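Local coordinates for magnesium transporter, putative (Shewanella oneidensis MR-1, PDB 3KXR), which belongs to the SLC41A family and probably carries magnesium ions across the membrane, this fragment holding its pair of CBS motifs, at residues G102-R106 with Y107-K111; P114-L118 with I119-S123; A131-L135 with L136-E140. One frame throughout, in Å; residues are numbered along the deposited sequence.

Contact 1: G102-R106 with Y107-K111; sequences GTVRR and YDIFK
Arg-105 and Asp-108 lie side by side where strand 100-105 of the first CBS motif turns into the short helix 106-109. Arg-105 CB sits 3.7 Å from Asp-108 OD2, CG also lies beside that oxygen, and the extended chain keeps CD of Arg-105 at 3.6 Å from the same OD2. NE stays 4.2 Å from Asp-108 OD2, too far for a salt bridge, and the guanidinium and carboxylate planes stand 81° apart. The tip goes elsewhere: NH1 forms a salt bridge with Glu-147. Asp-108 OD2 instead takes a bond from a water (OD2 to water O 2.6 Å) that itself accepts from Arg-105 N, so the N-cap amide and the side chain of the third helical residue are bridged by a single water. Arg-105 O receives Ile-109 N at 2.9 Å. One residue on, Phe-110 N reaches Arg-106 O at 3.2 Å. Arg-106 CG, anti to its backbone N (chi1 171°), runs beside the Phe-110 ring, 3.8 Å from CD2. With an alanine in place of Phe-110, the Arg-106 methylenes would probably lose this flank and the guanidinium be freer to swing. Val-104 CG2 meets Ile-109 CG2 at 3.5 Å; Ile-109 also packs on Ala-76 and Phe-80 of helix 73-82. With OD2 taking a water's proton and the guanidinium spent on Glu-147, any attraction between Arg-105 and Asp-108 is probably secondary.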
ATOM      1  N   GLY A 102       3.816 -10.079  30.502  1.00 35.45           N
ATOM      2  CA  GLY A 102       2.940 -11.162  30.960  1.00 35.18           C
ATOM      3  C   GLY A 102       1.639 -11.270  30.181  1.00 35.34           C
ATOM      4  O   GLY A 102       1.413 -10.553  29.223  1.00 34.69           O
ATOM      5  N   THR A 103       0.782 -12.164  30.633  1.00 36.10           N
ATOM      6  CA  THR A 103      -0.448 -12.519  29.968  1.00 36.67           C
ATOM      7  C   THR A 103      -1.588 -12.380  30.951  1.00 37.53           C
ATOM      8  O   THR A 103      -1.466 -12.797  32.098  1.00 36.54           O
ATOM      9  CB  THR A 103      -0.358 -14.010  29.535  1.00 37.21           C
ATOM     10  OG1 THR A 103       0.717 -14.152  28.605  1.00 37.30           O
ATOM     11  CG2 THR A 103      -1.663 -14.549  28.915  1.00 35.60           C
ATOM     12  N   VAL A 104      -2.702 -11.797  30.521  1.00 38.85           N
ATOM     13  CA  VAL A 104      -3.929 -11.873  31.326  1.00 40.16           C
ATOM     14  C   VAL A 104      -4.932 -12.749  30.600  1.00 40.05           C
ATOM     15  O   VAL A 104      -5.035 -12.660  29.399  1.00 41.00           O
ATOM     16  CB  VAL A 104      -4.526 -10.468  31.650  1.00 40.06           C
ATOM     17  CG1 VAL A 104      -3.440  -9.521  32.201  1.00 42.52           C
ATOM     18  CG2 VAL A 104      -5.178  -9.850  30.438  1.00 41.38           C
ATOM     19  N   ARG A 105      -5.673 -13.578  31.317  1.00 40.64           N
ATOM     20  CA  ARG A 105      -6.666 -14.461  30.687  1.00 41.36           C
ATOM     21  C   ARG A 105      -8.059 -13.913  30.661  1.00 41.49           C
ATOM     22  O   ARG A 105      -8.534 -13.354  31.629  1.00 41.05           O
ATOM     23  CB  ARG A 105      -6.798 -15.757  31.444  1.00 41.63           C
ATOM     24  CG  ARG A 105      -5.541 -16.505  31.624  1.00 44.96           C
ATOM     25  CD  ARG A 105      -5.913 -17.802  32.305  1.00 50.60           C
ATOM     26  NE  ARG A 105      -4.708 -18.495  32.697  1.00 56.43           N
ATOM     27  CZ  ARG A 105      -3.921 -19.197  31.875  1.00 61.95           C
ATOM     28  NH1 ARG A 105      -4.229 -19.323  30.575  1.00 63.39           N
ATOM     29  NH2 ARG A 105      -2.816 -19.795  32.367  1.00 63.19           N
ATOM     30  N   ARG A 106      -8.766 -14.177  29.581  1.00 42.21           N
ATOM     31  CA  ARG A 106     -10.134 -13.735  29.494  1.00 43.07           C
ATOM     32  C   ARG A 106     -10.943 -14.090  30.738  1.00 43.18           C
ATOM     33  O   ARG A 106     -11.625 -13.242  31.308  1.00 43.20           O
ATOM     34  CB  ARG A 106     -10.831 -14.338  28.282  1.00 42.83           C
ATOM     35  CG  ARG A 106     -12.288 -14.046  28.337  1.00 45.12           C
ATOM     36  CD  ARG A 106     -12.962 -13.981  27.037  1.00 47.53           C
ATOM     37  NE  ARG A 106     -12.645 -15.142  26.261  1.00 50.93           N
ATOM     38  CZ  ARG A 106     -12.524 -15.118  24.943  1.00 56.10           C
ATOM     39  NH1 ARG A 106     -12.735 -13.996  24.238  1.00 55.18           N
ATOM     40  NH2 ARG A 106     -12.206 -16.232  24.326  1.00 59.41           N
ATOM     41  N   TYR A 107     -10.913 -15.354  31.128  1.00 43.57           N
ATOM     42  CA  TYR A 107     -11.757 -15.799  32.218  1.00 44.17           C
ATOM     43  C   TYR A 107     -11.489 -15.017  33.513  1.00 44.43           C
ATOM     44  O   TYR A 107     -12.421 -14.651  34.217  1.00 44.20           O
ATOM     45  CB  TYR A 107     -11.601 -17.283  32.458  1.00 44.45           C
ATOM     46  CG  TYR A 107     -12.472 -17.785  33.586  1.00 46.79           C
ATOM     47  CD1 TYR A 107     -13.750 -18.266  33.333  1.00 48.55           C
ATOM     48  CD2 TYR A 107     -12.020 -17.766  34.912  1.00 48.91           C
ATOM     49  CE1 TYR A 107     -14.548 -18.721  34.353  1.00 49.80           C
ATOM     50  CE2 TYR A 107     -12.812 -18.223  35.938  1.00 49.45           C
ATOM     51  CZ  TYR A 107     -14.079 -18.703  35.649  1.00 50.73           C
ATOM     52  OH  TYR A 107     -14.900 -19.166  36.652  1.00 53.96           O
ATOM     53  N   ASP A 108     -10.225 -14.757  33.804  1.00 44.71           N
ATOM     54  CA  ASP A 108      -9.882 -14.000  34.998  1.00 45.78           C
ATOM     55  C   ASP A 108     -10.251 -12.554  34.836  1.00 45.85           C
ATOM     56  O   ASP A 108     -10.771 -11.972  35.771  1.00 46.86           O
ATOM     57  CB  ASP A 108      -8.393 -14.087  35.376  1.00 45.87           C
ATOM     58  CG  ASP A 108      -7.897 -15.527  35.508  1.00 48.69           C
ATOM     59  OD1 ASP A 108      -8.674 -16.410  35.968  1.00 48.40           O
ATOM     60  OD2 ASP A 108      -6.721 -15.773  35.118  1.00 53.35           O
ATOM     61  N   ILE A 109     -10.011 -11.942  33.683  1.00 46.05           N
ATOM     62  CA  ILE A 109     -10.241 -10.513  33.631  1.00 46.57           C
ATOM     63  C   ILE A 109     -11.705 -10.122  33.632  1.00 46.94           C
ATOM     64  O   ILE A 109     -12.016  -8.962  33.907  1.00 48.14           O
ATOM     65  CB  ILE A 109      -9.529  -9.754  32.488  1.00 46.89           C
ATOM     66  CG1 ILE A 109     -10.198 -10.005  31.180  1.00 47.31           C
ATOM     67  CG2 ILE A 109      -7.995  -9.945  32.475  1.00 48.01           C
ATOM     68  CD1 ILE A 109     -11.020  -8.845  30.799  1.00 48.82           C
ATOM     69  N   PHE A 110     -12.615 -11.050  33.348  1.00 46.60           N
ATOM     70  CA  PHE A 110     -14.036 -10.759  33.554  1.00 46.24           C
ATOM     71  C   PHE A 110     -14.477 -10.928  34.984  1.00 46.77           C
ATOM     72  O   PHE A 110     -15.632 -10.714  35.283  1.00 47.40           O
ATOM     73  CB  PHE A 110     -14.927 -11.531  32.571  1.00 46.14           C
ATOM     74  CG  PHE A 110     -14.993 -10.869  31.219  1.00 44.59           C
ATOM     75  CD1 PHE A 110     -15.863  -9.804  30.994  1.00 43.22           C
ATOM     76  CD2 PHE A 110     -14.117 -11.225  30.205  1.00 44.03           C
ATOM     77  CE1 PHE A 110     -15.897  -9.154  29.748  1.00 43.10           C
ATOM     78  CE2 PHE A 110     -14.148 -10.580  28.949  1.00 43.45           C
ATOM     79  CZ  PHE A 110     -15.025  -9.551  28.728  1.00 43.16           C
ATOM     80  N   LYS A 111     -13.553 -11.245  35.881  1.00 47.33           N
ATOM     81  CA  LYS A 111     -13.854 -11.292  37.315  1.00 48.15           C
ATOM     82  C   LYS A 111     -13.286 -10.137  38.105  1.00 47.37           C
ATOM     83  O   LYS A 111     -13.517 -10.069  39.292  1.00 47.69           O
ATOM     84  CB  LYS A 111     -13.347 -12.608  37.949  1.00 48.92           C
ATOM     85  CG  LYS A 111     -14.036 -13.846  37.383  1.00 51.83           C
ATOM     86  CD  LYS A 111     -13.758 -15.121  38.172  1.00 56.13           C
ATOM     87  CE  LYS A 111     -14.986 -16.037  38.125  1.00 58.62           C
ATOM     88  NZ  LYS A 111     -14.712 -17.360  38.742  1.00 61.50           N
TER
HETATM   89  O   HOH W   1      -5.193 -13.977  34.049  1.00 41.10           O

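Contact 2: P114-L118 with I119-S123; sequences PHEPL and ISLLS
A single 3-10 turn, in the loop between helix 106-109 and strand 129-130, folds Ser-120 back onto Pro-117. Pro-117 O is held twice by this one residue. Ser-120 OG donates to Pro-117 O at 2.6 Å, lying in the carbonyl plane, while Ser-120 N reaches Pro-117 O at 3.0 Å from above that plane, 58° out of it. The hydroxyl gets there because chi1, at 67°, folds OG back over the residue's own main chain. The next bond of the turn is straighter: Leu-121 N meets Leu-118 O at 2.8 Å with an N-H...O angle of 166°. The turn sits over helix 73-82 and the sheet of the first CBS motif, with Leu-118 turned inward against Ala-76 and Ile-93 and its backbone bonded to that of Ala-71. A water donates to two oxygens, bridging Ser-120 and Glu-116: the water O lies 2.6 Å from Ser-120 OG and 2.5 Å from Glu-116 OE1. The other carboxylate oxygen, Glu-116 OE2, accepts from Glu-113 N. The extended Glu-116 chain crosses Leu-121 at about a right angle, putting OE1 3.7 Å from Leu-121 CD2, while Leu-121 itself also packs on Val-73. Across the start of the turn, Pro-117 CB and Ile-119 CG2 touch loosely at 4.1 Å. Past its end, Leu-122 CD2 comes 3.7 Å from Leu-118 O, and its side chain continues onto Val-104 and Ile-93.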
ATOM      1  N   PRO A 114     -13.203  -3.032  36.640  1.00 44.06           N
ATOM      2  CA  PRO A 114     -12.685  -2.419  35.412  1.00 43.44           C
ATOM      3  C   PRO A 114     -11.616  -1.374  35.608  1.00 42.65           C
ATOM      4  O   PRO A 114     -10.884  -1.078  34.686  1.00 43.52           O
ATOM      5  CB  PRO A 114     -13.909  -1.736  34.804  1.00 43.55           C
ATOM      6  CG  PRO A 114     -15.086  -2.422  35.416  1.00 44.31           C
ATOM      7  CD  PRO A 114     -14.636  -2.744  36.823  1.00 45.01           C
ATOM      8  N   HIS A 115     -11.556  -0.772  36.772  1.00 41.82           N
ATOM      9  CA  HIS A 115     -10.576   0.270  37.033  1.00 41.67           C
ATOM     10  C   HIS A 115      -9.162  -0.286  37.325  1.00 40.76           C
ATOM     11  O   HIS A 115      -8.219   0.493  37.424  1.00 40.28           O
ATOM     12  CB  HIS A 115     -11.036   1.142  38.211  1.00 41.95           C
ATOM     13  CG  HIS A 115     -11.187   0.382  39.495  1.00 44.56           C
ATOM     14  ND1 HIS A 115     -10.113   0.041  40.291  1.00 45.66           N
ATOM     15  CD2 HIS A 115     -12.282  -0.155  40.090  1.00 46.88           C
ATOM     16  CE1 HIS A 115     -10.538  -0.657  41.330  1.00 45.88           C
ATOM     17  NE2 HIS A 115     -11.848  -0.790  41.232  1.00 47.45           N
ATOM     18  N   GLU A 116      -9.032  -1.608  37.482  1.00 39.92           N
ATOM     19  CA  GLU A 116      -7.776  -2.236  37.921  1.00 39.62           C
ATOM     20  C   GLU A 116      -6.735  -2.319  36.821  1.00 39.01           C
ATOM     21  O   GLU A 116      -7.038  -2.751  35.714  1.00 39.24           O
ATOM     22  CB  GLU A 116      -8.010  -3.655  38.429  1.00 39.69           C
ATOM     23  CG  GLU A 116      -8.918  -3.728  39.656  1.00 43.08           C
ATOM     24  CD  GLU A 116      -8.995  -5.128  40.297  1.00 45.38           C
ATOM     25  OE1 GLU A 116      -7.925  -5.672  40.638  1.00 43.08           O
ATOM     26  OE2 GLU A 116     -10.134  -5.641  40.495  1.00 48.11           O
ATOM     27  N   PRO A 117      -5.492  -1.921  37.118  1.00 38.48           N
ATOM     28  CA  PRO A 117      -4.468  -2.035  36.094  1.00 38.48           C
ATOM     29  C   PRO A 117      -4.133  -3.497  35.753  1.00 38.18           C
ATOM     30  O   PRO A 117      -4.021  -4.362  36.632  1.00 37.91           O
ATOM     31  CB  PRO A 117      -3.274  -1.331  36.705  1.00 38.41           C
ATOM     32  CG  PRO A 117      -3.852  -0.510  37.839  1.00 38.87           C
ATOM     33  CD  PRO A 117      -4.970  -1.317  38.347  1.00 38.38           C
ATOM     34  N   LEU A 118      -4.002  -3.755  34.465  1.00 36.88           N
ATOM     35  CA  LEU A 118      -3.695  -5.078  34.012  1.00 36.08           C
ATOM     36  C   LEU A 118      -2.343  -5.514  34.537  1.00 36.22           C
ATOM     37  O   LEU A 118      -2.137  -6.700  34.836  1.00 35.99           O
ATOM     38  CB  LEU A 118      -3.694  -5.097  32.488  1.00 35.88           C
ATOM     39  CG  LEU A 118      -5.067  -4.840  31.907  1.00 35.27           C
ATOM     40  CD1 LEU A 118      -4.962  -4.716  30.401  1.00 33.92           C
ATOM     41  CD2 LEU A 118      -6.000  -5.978  32.393  1.00 31.71           C
ATOM     42  N   ILE A 119      -1.418  -4.566  34.683  1.00 35.45           N
ATOM     43  CA  ILE A 119      -0.101  -4.945  35.143  1.00 35.26           C
ATOM     44  C   ILE A 119      -0.178  -5.594  36.538  1.00 35.50           C
ATOM     45  O   ILE A 119       0.714  -6.347  36.926  1.00 35.62           O
ATOM     46  CB  ILE A 119       0.911  -3.780  35.055  1.00 35.11           C
ATOM     47  CG1 ILE A 119       2.326  -4.311  35.319  1.00 37.73           C
ATOM     48  CG2 ILE A 119       0.567  -2.685  36.021  1.00 32.96           C
ATOM     49  CD1 ILE A 119       3.513  -3.330  34.988  1.00 37.69           C
ATOM     50  N   SER A 120      -1.243  -5.343  37.290  1.00 35.48           N
ATOM     51  CA  SER A 120      -1.402  -5.969  38.601  1.00 36.18           C
ATOM     52  C   SER A 120      -2.093  -7.339  38.564  1.00 37.05           C
ATOM     53  O   SER A 120      -2.250  -7.966  39.596  1.00 36.62           O
ATOM     54  CB  SER A 120      -2.195  -5.049  39.558  1.00 36.61           C
ATOM     55  OG  SER A 120      -3.548  -4.898  39.149  1.00 35.62           O
ATOM     56  N   LEU A 121      -2.493  -7.813  37.393  1.00 38.35           N
ATOM     57  CA  LEU A 121      -3.240  -9.056  37.308  1.00 39.40           C
ATOM     58  C   LEU A 121      -2.587 -10.059  36.362  1.00 40.65           C
ATOM     59  O   LEU A 121      -3.276 -10.861  35.752  1.00 41.18           O
ATOM     60  CB  LEU A 121      -4.636  -8.738  36.807  1.00 39.40           C
ATOM     61  CG  LEU A 121      -5.426  -7.708  37.629  1.00 39.99           C
ATOM     62  CD1 LEU A 121      -6.604  -7.271  36.791  1.00 37.86           C
ATOM     63  CD2 LEU A 121      -5.859  -8.265  38.996  1.00 36.95           C
ATOM     64  N   LEU A 122      -1.264 -10.032  36.233  1.00 41.88           N
ATOM     65  CA  LEU A 122      -0.595 -10.900  35.267  1.00 42.86           C
ATOM     66  C   LEU A 122      -0.719 -12.325  35.759  1.00 44.52           C
ATOM     67  O   LEU A 122      -0.575 -12.585  36.947  1.00 44.82           O
ATOM     68  CB  LEU A 122       0.879 -10.531  35.104  1.00 42.22           C
ATOM     69  CG  LEU A 122       1.134  -9.099  34.661  1.00 41.19           C
ATOM     70  CD1 LEU A 122       2.625  -8.851  34.578  1.00 38.48           C
ATOM     71  CD2 LEU A 122       0.433  -8.820  33.343  1.00 37.72           C
ATOM     72  N   SER A 123      -1.010 -13.245  34.850  1.00 46.49           N
ATOM     73  CA  SER A 123      -1.133 -14.654  35.196  1.00 48.08           C
ATOM     74  C   SER A 123       0.219 -15.189  35.699  1.00 48.92           C
ATOM     75  O   SER A 123       1.254 -14.837  35.168  1.00 48.70           O
ATOM     76  CB  SER A 123      -1.647 -15.430  33.965  1.00 48.23           C
ATOM     77  OG  SER A 123      -1.581 -16.835  34.151  1.00 50.89           O
TER
HETATM   78  O   HOH W   2      -5.481  -5.062  40.834  1.00 40.57           O

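Contact 3: A131-L135 with L136-E140; sequences ANTTL and LDAAE
Thr-134 O takes the N-H of Ala-138 at 2.9 Å, a bond of the first turn of helix 135-143, which follows strand 129-130 in the second CBS motif. Thr-134 is the N-cap of this helix. Its OG1, turned back past the backbone (chi1 64°), accepts from Asp-137 N at 3.2 Å with an N-H...O angle of 153°. An end-of-helix amide that has no preceding turn to bond to is satisfied in this way. The carboxylate of Asp-137 bends round the same hydroxyl, with its CG 3.1 Å from Thr-134 OG1. No bond joins OD2 and that hydroxyl, because the angle is poor, but a negative group at the amino end of a helix is probably favoured by the helix dipole. One residue farther along, Ala-139 N bonds to Leu-135 O at 2.9 Å, donor tilted 20° from the carbonyl plane, and the regular helical pattern is under way. Leu-135 and Ala-139 face helix 165-176, where Leu-171, Ala-168 and Val-172 receive them, so the first turn of helix 135-143 packs against helix 165-176. Leu-136, more exposed, leans on His-175. Before the cap, Thr-133 ties its OG1 to Thr-130 O. The Thr-133 and Asp-137 side chains cross obliquely, CG2 of Thr-133 lying 3.6 Å from Asp-137 CB, and the same CG2 also comes 3.7 Å from Ala-138 N.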
ATOM      1  N   ALA A 131      11.720 -16.886  19.910  1.00 40.60           N
ATOM      2  CA  ALA A 131      11.516 -17.000  18.458  1.00 39.91           C
ATOM      3  C   ALA A 131      12.387 -18.100  17.856  1.00 39.45           C
ATOM      4  O   ALA A 131      12.080 -18.656  16.804  1.00 38.38           O
ATOM      5  CB  ALA A 131      11.812 -15.678  17.787  1.00 39.66           C
ATOM      6  N   ASN A 132      13.470 -18.414  18.551  1.00 39.28           N
ATOM      7  CA  ASN A 132      14.390 -19.464  18.114  1.00 39.04           C
ATOM      8  C   ASN A 132      13.988 -20.855  18.589  1.00 38.55           C
ATOM      9  O   ASN A 132      14.646 -21.801  18.247  1.00 38.07           O
ATOM     10  CB  ASN A 132      15.820 -19.147  18.561  1.00 38.87           C
ATOM     11  CG  ASN A 132      15.983 -19.213  20.052  1.00 39.41           C
ATOM     12  OD1 ASN A 132      15.018 -19.274  20.793  1.00 44.30           O
ATOM     13  ND2 ASN A 132      17.201 -19.211  20.498  1.00 41.29           N
ATOM     14  N   THR A 133      12.916 -20.998  19.370  1.00 38.58           N
ATOM     15  CA  THR A 133      12.449 -22.346  19.759  1.00 38.01           C
ATOM     16  C   THR A 133      12.160 -23.185  18.505  1.00 37.82           C
ATOM     17  O   THR A 133      11.682 -22.641  17.487  1.00 37.27           O
ATOM     18  CB  THR A 133      11.188 -22.245  20.607  1.00 37.97           C
ATOM     19  OG1 THR A 133      11.477 -21.430  21.744  1.00 40.15           O
ATOM     20  CG2 THR A 133      10.693 -23.611  21.044  1.00 36.39           C
ATOM     21  N   THR A 134      12.476 -24.485  18.561  1.00 37.27           N
ATOM     22  CA  THR A 134      12.252 -25.367  17.409  1.00 37.08           C
ATOM     23  C   THR A 134      10.767 -25.554  17.214  1.00 37.62           C
ATOM     24  O   THR A 134       9.985 -25.402  18.161  1.00 37.49           O
ATOM     25  CB  THR A 134      12.887 -26.773  17.546  1.00 36.77           C
ATOM     26  OG1 THR A 134      12.281 -27.460  18.637  1.00 35.92           O
ATOM     27  CG2 THR A 134      14.392 -26.717  17.757  1.00 34.93           C
ATOM     28  N   LEU A 135      10.380 -25.927  16.004  1.00 38.17           N
ATOM     29  CA  LEU A 135       8.970 -26.012  15.680  1.00 39.10           C
ATOM     30  C   LEU A 135       8.257 -27.030  16.540  1.00 40.31           C
ATOM     31  O   LEU A 135       7.167 -26.780  17.047  1.00 41.33           O
ATOM     32  CB  LEU A 135       8.761 -26.348  14.214  1.00 39.16           C
ATOM     33  CG  LEU A 135       9.445 -25.455  13.176  1.00 39.03           C
ATOM     34  CD1 LEU A 135       8.941 -25.845  11.805  1.00 35.52           C
ATOM     35  CD2 LEU A 135       9.218 -23.954  13.487  1.00 38.19           C
ATOM     36  N   LEU A 136       8.873 -28.181  16.717  1.00 41.58           N
ATOM     37  CA  LEU A 136       8.270 -29.248  17.511  1.00 42.64           C
ATOM     38  C   LEU A 136       8.266 -28.936  19.011  1.00 42.18           C
ATOM     39  O   LEU A 136       7.340 -29.332  19.699  1.00 42.71           O
ATOM     40  CB  LEU A 136       8.976 -30.569  17.228  1.00 43.28           C
ATOM     41  CG  LEU A 136       8.340 -31.894  17.663  1.00 46.29           C
ATOM     42  CD1 LEU A 136       9.043 -33.058  16.924  1.00 47.62           C
ATOM     43  CD2 LEU A 136       8.401 -32.169  19.207  1.00 49.77           C
ATOM     44  N   ASP A 137       9.270 -28.233  19.522  1.00 41.64           N
ATOM     45  CA  ASP A 137       9.210 -27.800  20.905  1.00 41.59           C
ATOM     46  C   ASP A 137       8.104 -26.767  21.084  1.00 41.74           C
ATOM     47  O   ASP A 137       7.441 -26.750  22.101  1.00 41.70           O
ATOM     48  CB  ASP A 137      10.529 -27.218  21.385  1.00 41.52           C
ATOM     49  CG  ASP A 137      11.598 -28.270  21.590  1.00 42.54           C
ATOM     50  OD1 ASP A 137      11.300 -29.489  21.501  1.00 44.54           O
ATOM     51  OD2 ASP A 137      12.764 -27.863  21.824  1.00 42.54           O
ATOM     52  N   ALA A 138       7.897 -25.909  20.096  1.00 42.37           N
ATOM     53  CA  ALA A 138       6.792 -24.955  20.133  1.00 42.20           C
ATOM     54  C   ALA A 138       5.462 -25.667  20.160  1.00 42.55           C
ATOM     55  O   ALA A 138       4.615 -25.364  20.985  1.00 43.53           O
ATOM     56  CB  ALA A 138       6.834 -24.050  18.941  1.00 42.05           C
ATOM     57  N   ALA A 139       5.268 -26.598  19.248  1.00 43.08           N
ATOM     58  CA  ALA A 139       4.013 -27.335  19.165  1.00 43.35           C
ATOM     59  C   ALA A 139       3.740 -28.088  20.471  1.00 43.95           C
ATOM     60  O   ALA A 139       2.619 -28.066  20.981  1.00 43.83           O
ATOM     61  CB  ALA A 139       4.034 -28.313  17.955  1.00 42.99           C
ATOM     62  N   GLU A 140       4.765 -28.717  21.035  1.00 44.38           N
ATOM     63  CA  GLU A 140       4.599 -29.401  22.313  1.00 45.48           C
ATOM     64  C   GLU A 140       4.163 -28.465  23.435  1.00 44.96           C
ATOM     65  O   GLU A 140       3.297 -28.807  24.254  1.00 44.87           O
ATOM     66  CB  GLU A 140       5.890 -30.092  22.740  1.00 46.13           C
ATOM     67  CG  GLU A 140       5.886 -31.548  22.403  1.00 50.16           C
ATOM     68  CD  GLU A 140       7.076 -32.278  22.983  1.00 55.24           C
ATOM     69  OE1 GLU A 140       6.923 -32.885  24.084  1.00 57.27           O
ATOM     70  OE2 GLU A 140       8.155 -32.228  22.325  1.00 57.50           O
TER

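From the N terminus the three contacts come in series; none nests in or crosses another. Contact 1 closes the passage from strand 100-105 into helix 106-109, late in the first CBS motif. The chain then runs through a loop, and contact 2 turns it back over helix 73-82 so that its end meets contact 1 again: Thr-103 O and Ser-123 N stand 2.8 Å apart, a probable hydrogen bond, and Val-104 CG1 packs on Leu-121 O. Contact 3 ties the loop after strand 129-130 to helix 135-143, which packs on helix 165-176. It touches neither, its centre lying about 25 Å from that of contact 1 and about 29 Å from that of contact 2.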